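Local coordinates for protein cytosolic phospholipase A2 delta (PDB 5IZ5) that hydrolyses glycerophospholipids at the sn-2 position in a calcium-dependent manner, with a preference for linoleic acid there, at residues Asp169-Asp173 / Leu205-Phe211; Leu187-Leu193 / Glu222-Arg228. The protein carries 3 engineered substitutions. All blocks are in the same frame, centred on the assembly; numbering follows the deposited sequence.

In the fold
Strand 160-172 comes first, in one sheet of the sandwich; the chain then passes to the other sheet for strands 188-193 and 200-204. It returns in strand 210-216, where contact 1 closes a loop of 31 residues against strand 160-172. Crossing back as strand 221-228, it pairs with strand 188-193 in contact 2. The two closures therefore cross rather than nest, an example of how strand order in a beta-sandwich can differ from chain order. Across the interior, Phe-211 and Val-170 of contact 1 pack on Leu-191 of contact 2, and Phe-211 also meets Leu-189. At one end, Leu-205 and Leu-187 join the two contacts through a probable backbone hydrogen bond.

Contact 1 of 2, residues Asp169-Asp173 / Leu205-Phe211; sequences DVHLD and LGTASAF
The carbonyl oxygen of Val-170 takes one hydrogen bond and one CA-H...O contact from the neighbouring strand. Phe-211 N gives the first, 2.9 Å to Val-170 O and noticeably bent at the hydrogen (140°). Ala-210 CA makes the second, at 3.4 Å to Val-170 O. The edge of the Phe-211 ring lies beside the same oxygen, with Phe-211 CD2 3.6 Å from Val-170 O. The ring comes there because its CG is turned beside the backbone N and anti to the carbonyl carbon (chi1 -53°), on the side that already donates to this oxygen. The return bond, Val-170 N to Phe-211 O, is shorter at 2.8 Å and straighter (165°). Asp-169 CA also approaches Phe-211 O, at 3.2 Å, while the Asp-169 carboxylate forms a salt bridge with Arg-212. Val-170 with Phe-211 is thus an antiparallel hydrogen-bonded pair, and His-171 with Ala-210 the non-hydrogen-bonded pair beside it. Alternation sorts the side chains as in any beta-sandwich; here the sandwich is consistent with the additional second C2 domain thought to stand before the catalytic domain. Val-170 and Phe-211 face the interior, against Leu-191 of the opposing sheet, whereas His-171 and Ala-210 occupy the exposed face. There the imidazole leans obliquely on a methyl group, His-171 ND1 lying 3.6 Å from Ala-210 CB. Farther along, the pairing frays. Leu-172 N reaches Ser-209 O at 3.3 Å in a weak, strongly bent bond. Apolar contact takes over as Leu-172 CD2 meets Leu-205 CD2 at 3.8 Å, the two side chains crossing at about a right angle. The same Leu-172 methyl also borders Ala-208 O, while Val-269 and Leu-271 of strand 266-277 touch Leu-172 from within its own sheet.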
ATOM      1  N   ASP B 169      23.464  12.935  18.625  1.00 58.68           N
ATOM      2  CA  ASP B 169      24.629  12.139  18.237  1.00 60.63           C
ATOM      3  C   ASP B 169      25.531  11.853  19.431  1.00 60.48           C
ATOM      4  O   ASP B 169      25.844  12.760  20.201  1.00 59.00           O
ATOM      5  CB  ASP B 169      25.442  12.869  17.164  1.00 63.78           C
ATOM      6  CG  ASP B 169      24.878  12.685  15.767  1.00 67.01           C
ATOM      7  OD1 ASP B 169      24.227  11.652  15.503  1.00 67.38           O
ATOM      8  OD2 ASP B 169      25.107  13.577  14.925  1.00 69.68           O
ATOM      9  N   VAL B 170      25.956  10.598  19.563  1.00 59.71           N
ATOM     10  CA  VAL B 170      26.861  10.186  20.630  1.00 61.07           C
ATOM     11  C   VAL B 170      28.143   9.619  20.018  1.00 63.25           C
ATOM     12  O   VAL B 170      28.100   8.615  19.309  1.00 60.15           O
ATOM     13  CB  VAL B 170      26.223   9.110  21.527  1.00 61.20           C
ATOM     14  CG1 VAL B 170      27.121   8.806  22.712  1.00 61.61           C
ATOM     15  CG2 VAL B 170      24.853   9.549  22.013  1.00 61.71           C
ATOM     16  N   HIS B 171      29.274  10.270  20.293  1.00 68.96           N
ATOM     17  CA  HIS B 171      30.580   9.845  19.773  1.00 75.52           C
ATOM     18  C   HIS B 171      31.466   9.337  20.898  1.00 78.58           C
ATOM     19  O   HIS B 171      31.318   9.747  22.043  1.00 77.36           O
ATOM     20  CB  HIS B 171      31.257  10.993  19.027  1.00 77.59           C
ATOM     21  CG  HIS B 171      30.522  11.409  17.792  1.00 80.11           C
ATOM     22  ND1 HIS B 171      30.656  10.747  16.589  1.00 82.13           N
ATOM     23  CD2 HIS B 171      29.620  12.397  17.579  1.00 80.78           C
ATOM     24  CE1 HIS B 171      29.880  11.318  15.686  1.00 82.33           C
ATOM     25  NE2 HIS B 171      29.241  12.323  16.261  1.00 82.66           N
ATOM     26  N   LEU B 172      32.393   8.447  20.562  1.00 85.16           N
ATOM     27  CA  LEU B 172      33.120   7.685  21.566  1.00 90.89           C
ATOM     28  C   LEU B 172      34.619   7.542  21.301  1.00 91.68           C
ATOM     29  O   LEU B 172      35.028   7.005  20.274  1.00 94.02           O
ATOM     30  CB  LEU B 172      32.458   6.313  21.702  1.00 94.63           C
ATOM     31  CG  LEU B 172      33.245   5.133  22.274  1.00 98.38           C
ATOM     32  CD1 LEU B 172      33.911   5.466  23.599  1.00100.07           C
ATOM     33  CD2 LEU B 172      32.331   3.935  22.414  1.00 99.30           C
ATOM     34  N   ASP B 173      35.419   8.015  22.260  1.00 92.72           N
ATOM     35  CA  ASP B 173      36.856   7.762  22.305  1.00 93.67           C
ATOM     36  C   ASP B 173      37.123   6.459  23.029  1.00 93.39           C
ATOM     37  O   ASP B 173      36.758   5.408  22.539  1.00 90.98           O
ATOM     38  CB  ASP B 173      37.592   8.879  23.040  1.00 92.60           C
ATOM     39  CG  ASP B 173      37.639  10.171  22.250  1.00 92.95           C
ATOM     40  OD1 ASP B 173      37.821  10.116  21.014  1.00 93.41           O
ATOM     41  OD2 ASP B 173      37.518  11.246  22.866  1.00 90.68           O
ATOM     42  N   LEU B 205      32.965  -2.062  22.758  1.00 78.25           N
ATOM     43  CA  LEU B 205      33.927  -0.983  22.570  1.00 82.82           C
ATOM     44  C   LEU B 205      34.858  -1.326  21.418  1.00 84.29           C
ATOM     45  O   LEU B 205      35.277  -2.476  21.277  1.00 84.48           O
ATOM     46  CB  LEU B 205      34.716  -0.727  23.852  1.00 85.58           C
ATOM     47  CG  LEU B 205      33.907  -0.231  25.056  1.00 86.91           C
ATOM     48  CD1 LEU B 205      34.847   0.085  26.208  1.00 87.47           C
ATOM     49  CD2 LEU B 205      33.066   0.987  24.698  1.00 86.41           C
ATOM     50  N   GLY B 206      35.156  -0.326  20.589  1.00 86.38           N
ATOM     51  CA  GLY B 206      35.872  -0.533  19.327  1.00 87.60           C
ATOM     52  C   GLY B 206      34.946  -0.887  18.173  1.00 89.10           C
ATOM     53  O   GLY B 206      35.067  -0.346  17.071  1.00 90.53           O
ATOM     54  N   THR B 207      34.024  -1.813  18.427  1.00 86.97           N
ATOM     55  CA  THR B 207      33.066  -2.270  17.423  1.00 85.24           C
ATOM     56  C   THR B 207      32.033  -1.194  17.021  1.00 86.93           C
ATOM     57  O   THR B 207      31.544  -1.226  15.896  1.00 85.33           O
ATOM     58  CB  THR B 207      32.403  -3.580  17.899  1.00 83.35           C
ATOM     59  OG1 THR B 207      33.409  -4.595  17.988  1.00 82.81           O
ATOM     60  CG2 THR B 207      31.303  -4.078  16.970  1.00 81.90           C
ATOM     61  N   ALA B 208      31.717  -0.237  17.901  1.00 90.51           N
ATOM     62  CA  ALA B 208      30.877   0.918  17.505  1.00 91.67           C
ATOM     63  C   ALA B 208      31.531   2.255  17.829  1.00 90.38           C
ATOM     64  O   ALA B 208      31.992   2.479  18.947  1.00 90.60           O
ATOM     65  CB  ALA B 208      29.501   0.858  18.143  1.00 92.80           C
ATOM     66  N   SER B 209      31.536   3.142  16.836  1.00 88.41           N
ATOM     67  CA  SER B 209      32.155   4.460  16.951  1.00 85.84           C
ATOM     68  C   SER B 209      31.146   5.570  17.305  1.00 83.20           C
ATOM     69  O   SER B 209      31.416   6.413  18.170  1.00 83.99           O
ATOM     70  CB  SER B 209      32.872   4.795  15.633  1.00 87.23           C
ATOM     71  OG  SER B 209      31.962   5.207  14.621  1.00 88.14           O
ATOM     72  N   ALA B 210      29.991   5.564  16.637  1.00 76.85           N
ATOM     73  CA  ALA B 210      29.019   6.667  16.723  1.00 71.96           C
ATOM     74  C   ALA B 210      27.574   6.169  16.756  1.00 66.31           C
ATOM     75  O   ALA B 210      27.274   5.078  16.272  1.00 66.13           O
ATOM     76  CB  ALA B 210      29.211   7.617  15.551  1.00 72.68           C
ATOM     77  N   PHE B 211      26.688   6.987  17.325  1.00 62.21           N
ATOM     78  CA  PHE B 211      25.268   6.656  17.433  1.00 60.10           C
ATOM     79  C   PHE B 211      24.393   7.875  17.178  1.00 58.65           C
ATOM     80  O   PHE B 211      24.734   8.991  17.572  1.00 60.46           O
ATOM     81  CB  PHE B 211      24.939   6.128  18.826  1.00 59.95           C
ATOM     82  CG  PHE B 211      25.814   5.000  19.269  1.00 61.57           C
ATOM     83  CD1 PHE B 211      25.432   3.686  19.058  1.00 62.15           C
ATOM     84  CD2 PHE B 211      27.029   5.253  19.893  1.00 61.59           C
ATOM     85  CE1 PHE B 211      26.245   2.639  19.460  1.00 63.60           C
ATOM     86  CE2 PHE B 211      27.847   4.213  20.294  1.00 62.26           C
ATOM     87  CZ  PHE B 211      27.455   2.903  20.080  1.00 62.79           C
TER

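Contact 2 of 2, residues Leu187-Leu193 / Glu222-Arg228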
ATOM      1  N   LEU B 187      33.855  -4.738  27.012  1.00 74.34           N
ATOM      2  CA  LEU B 187      32.720  -3.972  27.502  1.00 71.86           C
ATOM      3  C   LEU B 187      31.678  -3.735  26.423  1.00 68.95           C
ATOM      4  O   LEU B 187      32.013  -3.482  25.264  1.00 69.79           O
ATOM      5  CB  LEU B 187      33.204  -2.608  27.988  1.00 71.11           C
ATOM      6  CG  LEU B 187      33.696  -2.364  29.415  1.00 70.53           C
ATOM      7  CD1 LEU B 187      33.795  -3.659  30.203  1.00 69.12           C
ATOM      8  CD2 LEU B 187      34.974  -1.535  29.469  1.00 69.57           C
ATOM      9  N   GLU B 188      30.414  -3.802  26.830  1.00 66.47           N
ATOM     10  CA  GLU B 188      29.299  -3.424  25.974  1.00 63.40           C
ATOM     11  C   GLU B 188      28.677  -2.118  26.478  1.00 58.20           C
ATOM     12  O   GLU B 188      28.222  -2.040  27.617  1.00 55.19           O
ATOM     13  CB  GLU B 188      28.254  -4.539  25.957  1.00 65.74           C
ATOM     14  CG  GLU B 188      27.532  -4.678  24.627  1.00 69.49           C
ATOM     15  CD  GLU B 188      26.455  -5.746  24.642  1.00 72.94           C
ATOM     16  OE1 GLU B 188      26.246  -6.385  25.697  1.00 74.03           O
ATOM     17  OE2 GLU B 188      25.812  -5.945  23.588  1.00 78.43           O
ATOM     18  N   LEU B 189      28.677  -1.095  25.627  1.00 55.28           N
ATOM     19  CA  LEU B 189      28.009   0.176  25.915  1.00 53.19           C
ATOM     20  C   LEU B 189      26.528   0.075  25.571  1.00 52.27           C
ATOM     21  O   LEU B 189      26.179  -0.296  24.450  1.00 52.89           O
ATOM     22  CB  LEU B 189      28.635   1.304  25.091  1.00 54.31           C
ATOM     23  CG  LEU B 189      27.958   2.681  25.156  1.00 54.98           C
ATOM     24  CD1 LEU B 189      28.055   3.297  26.546  1.00 55.65           C
ATOM     25  CD2 LEU B 189      28.566   3.619  24.127  1.00 55.10           C
ATOM     26  N   GLU B 190      25.662   0.414  26.523  1.00 49.96           N
ATOM     27  CA  GLU B 190      24.216   0.453  26.277  1.00 49.59           C
ATOM     28  C   GLU B 190      23.695   1.882  26.414  1.00 49.31           C
ATOM     29  O   GLU B 190      23.803   2.480  27.489  1.00 47.44           O
ATOM     30  CB  GLU B 190      23.463  -0.467  27.239  1.00 50.25           C
ATOM     31  CG  GLU B 190      21.948  -0.281  27.207  1.00 53.03           C
ATOM     32  CD  GLU B 190      21.203  -1.237  28.115  1.00 56.37           C
ATOM     33  OE1 GLU B 190      20.981  -2.396  27.711  1.00 61.81           O
ATOM     34  OE2 GLU B 190      20.822  -0.823  29.228  1.00 59.99           O
ATOM     35  N   LEU B 191      23.126   2.405  25.324  1.00 46.83           N
ATOM     36  CA  LEU B 191      22.510   3.732  25.293  1.00 45.30           C
ATOM     37  C   LEU B 191      20.999   3.602  25.149  1.00 44.55           C
ATOM     38  O   LEU B 191      20.512   2.905  24.253  1.00 45.90           O
ATOM     39  CB  LEU B 191      23.047   4.547  24.121  1.00 45.62           C
ATOM     40  CG  LEU B 191      24.553   4.786  24.082  1.00 47.08           C
ATOM     41  CD1 LEU B 191      24.948   5.395  22.749  1.00 47.33           C
ATOM     42  CD2 LEU B 191      24.992   5.681  25.232  1.00 48.96           C
ATOM     43  N   VAL B 192      20.261   4.270  26.028  1.00 42.25           N
ATOM     44  CA  VAL B 192      18.807   4.216  26.012  1.00 41.56           C
ATOM     45  C   VAL B 192      18.243   5.623  25.965  1.00 43.20           C
ATOM     46  O   VAL B 192      18.644   6.484  26.753  1.00 41.30           O
ATOM     47  CB  VAL B 192      18.250   3.510  27.262  1.00 41.91           C
ATOM     48  CG1 VAL B 192      16.742   3.329  27.152  1.00 40.91           C
ATOM     49  CG2 VAL B 192      18.925   2.160  27.460  1.00 42.29           C
ATOM     50  N   LEU B 193      17.308   5.844  25.042  1.00 43.29           N
ATOM     51  CA  LEU B 193      16.605   7.111  24.926  1.00 42.67           C
ATOM     52  C   LEU B 193      15.130   6.806  24.714  1.00 44.46           C
ATOM     53  O   LEU B 193      14.669   6.644  23.575  1.00 45.08           O
ATOM     54  CB  LEU B 193      17.201   7.942  23.783  1.00 42.36           C
ATOM     55  CG  LEU B 193      16.615   9.309  23.391  1.00 42.29           C
ATOM     56  CD1 LEU B 193      15.803   9.980  24.482  1.00 42.34           C
ATOM     57  CD2 LEU B 193      17.712  10.238  22.886  1.00 41.18           C
ATOM     58  N   GLU B 222      15.188  11.375  28.496  1.00 50.31           N
ATOM     59  CA  GLU B 222      16.600  11.410  28.862  1.00 50.16           C
ATOM     60  C   GLU B 222      17.371  10.378  28.077  1.00 49.15           C
ATOM     61  O   GLU B 222      16.796   9.403  27.605  1.00 47.23           O
ATOM     62  CB  GLU B 222      16.755  11.111  30.351  1.00 52.43           C
ATOM     63  CG  GLU B 222      16.143   9.782  30.772  1.00 55.29           C
ATOM     64  CD  GLU B 222      16.195   9.563  32.264  1.00 59.24           C
ATOM     65  OE1 GLU B 222      17.292   9.288  32.765  1.00 60.98           O
ATOM     66  OE2 GLU B 222      15.147   9.660  32.937  1.00 62.83           O
ATOM     67  N   LEU B 223      18.673  10.598  27.948  1.00 49.02           N
ATOM     68  CA  LEU B 223      19.580   9.580  27.455  1.00 51.12           C
ATOM     69  C   LEU B 223      20.307   8.990  28.651  1.00 53.25           C
ATOM     70  O   LEU B 223      20.957   9.720  29.407  1.00 55.16           O
ATOM     71  CB  LEU B 223      20.613  10.165  26.495  1.00 51.15           C
ATOM     72  CG  LEU B 223      21.660   9.131  26.044  1.00 54.06           C
ATOM     73  CD1 LEU B 223      21.218   8.418  24.780  1.00 54.21           C
ATOM     74  CD2 LEU B 223      23.022   9.774  25.844  1.00 54.53           C
ATOM     75  N   SER B 224      20.213   7.675  28.817  1.00 53.94           N
ATOM     76  CA  SER B 224      20.989   6.978  29.840  1.00 54.34           C
ATOM     77  C   SER B 224      22.059   6.109  29.191  1.00 56.40           C
ATOM     78  O   SER B 224      21.824   5.498  28.146  1.00 55.69           O
ATOM     79  CB  SER B 224      20.085   6.137  30.731  1.00 53.97           C
ATOM     80  OG  SER B 224      19.560   5.034  30.024  1.00 57.38           O
ATOM     81  N   GLY B 225      23.235   6.071  29.815  1.00 58.37           N
ATOM     82  CA  GLY B 225      24.396   5.357  29.289  1.00 57.92           C
ATOM     83  C   GLY B 225      25.080   4.535  30.366  1.00 58.57           C
ATOM     84  O   GLY B 225      25.213   4.975  31.511  1.00 57.07           O
ATOM     85  N   ARG B 226      25.532   3.342  29.995  1.00 56.95           N
ATOM     86  CA  ARG B 226      26.236   2.479  30.936  1.00 58.91           C
ATOM     87  C   ARG B 226      27.083   1.433  30.222  1.00 58.57           C
ATOM     88  O   ARG B 226      26.829   1.085  29.059  1.00 54.88           O
ATOM     89  CB  ARG B 226      25.277   1.805  31.921  1.00 61.37           C
ATOM     90  CG  ARG B 226      24.225   0.915  31.274  1.00 64.66           C
ATOM     91  CD  ARG B 226      23.979  -0.358  32.069  1.00 69.31           C
ATOM     92  NE  ARG B 226      22.958  -0.169  33.102  1.00 74.23           N
ATOM     93  CZ  ARG B 226      23.164  -0.159  34.424  1.00 77.84           C
ATOM     94  NH1 ARG B 226      24.379  -0.314  34.955  1.00 78.65           N
ATOM     95  NH2 ARG B 226      22.124   0.015  35.233  1.00 78.92           N
ATOM     96  N   LEU B 227      28.090   0.943  30.938  1.00 57.95           N
ATOM     97  CA  LEU B 227      28.975  -0.104  30.443  1.00 58.88           C
ATOM     98  C   LEU B 227      28.725  -1.404  31.193  1.00 61.22           C
ATOM     99  O   LEU B 227      28.665  -1.411  32.421  1.00 61.26           O
ATOM    100  CB  LEU B 227      30.436   0.316  30.613  1.00 57.29           C
ATOM    101  CG  LEU B 227      31.248   0.851  29.427  1.00 56.70           C
ATOM    102  CD1 LEU B 227      30.470   0.980  28.126  1.00 57.32           C
ATOM    103  CD2 LEU B 227      31.912   2.171  29.790  1.00 55.56           C
ATOM    104  N   ARG B 228      28.586  -2.494  30.441  1.00 67.76           N
ATOM    105  CA  ARG B 228      28.373  -3.830  30.998  1.00 74.07           C
ATOM    106  C   ARG B 228      29.459  -4.798  30.537  1.00 78.27           C
ATOM    107  O   ARG B 228      29.974  -4.681  29.414  1.00 76.86           O
ATOM    108  CB  ARG B 228      27.016  -4.377  30.562  1.00 76.68           C
ATOM    109  CG  ARG B 228      25.934  -4.281  31.628  1.00 79.31           C
ATOM    110  CD  ARG B 228      24.529  -4.385  31.036  1.00 82.02           C
ATOM    111  NE  ARG B 228      23.579  -3.556  31.779  1.00 85.29           N
ATOM    112  CZ  ARG B 228      22.287  -3.429  31.480  1.00 89.91           C
ATOM    113  NH1 ARG B 228      21.757  -4.091  30.451  1.00 91.35           N
ATOM    114  NH2 ARG B 228      21.514  -2.637  32.217  1.00 89.50           N
TER
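Glu-190 leaves its strand on the face it shares with Arg-226 and Arg-228, its CB 4.1 Å from Arg-226 O. A first torsion of 169° sends CG away from the backbone N, and the extended chain beyond carries the carboxylate out to the arginines of strand 221-228. Glu-190 OE1 forms a salt bridge with Arg-228 NH1 at 3.3 Å, well out of the guanidinium plane, so charge alone holds it and no N-H points at it. Glu-190 OE2 lies over one face of the same guanidinium, 3.6 Å from Arg-228 NH2, the two flat groups being turned 73° apart. OE2 also sits at the edge of the Arg-226 guanidinium, beyond salt-bridge range. Were the side chain cut back to an alanine, Arg-228 would probably lose its charge partner, and the close guanidinium groups of Arg-226 and Arg-228 the nearby negative charge. In the backbone, Glu-190 N bonds nearly straight to Arg-226 O at 2.9 Å. On the other face, Leu-227 CD1 packs 3.6 Å from Leu-189 CB, and Leu-191 CD2 rests against Gly-225 CA. Mostly polar outside and leucine-lined within, the pair has the two-faced character of a beta-sandwich strand pair, here in a domain consistent with a C2 fold.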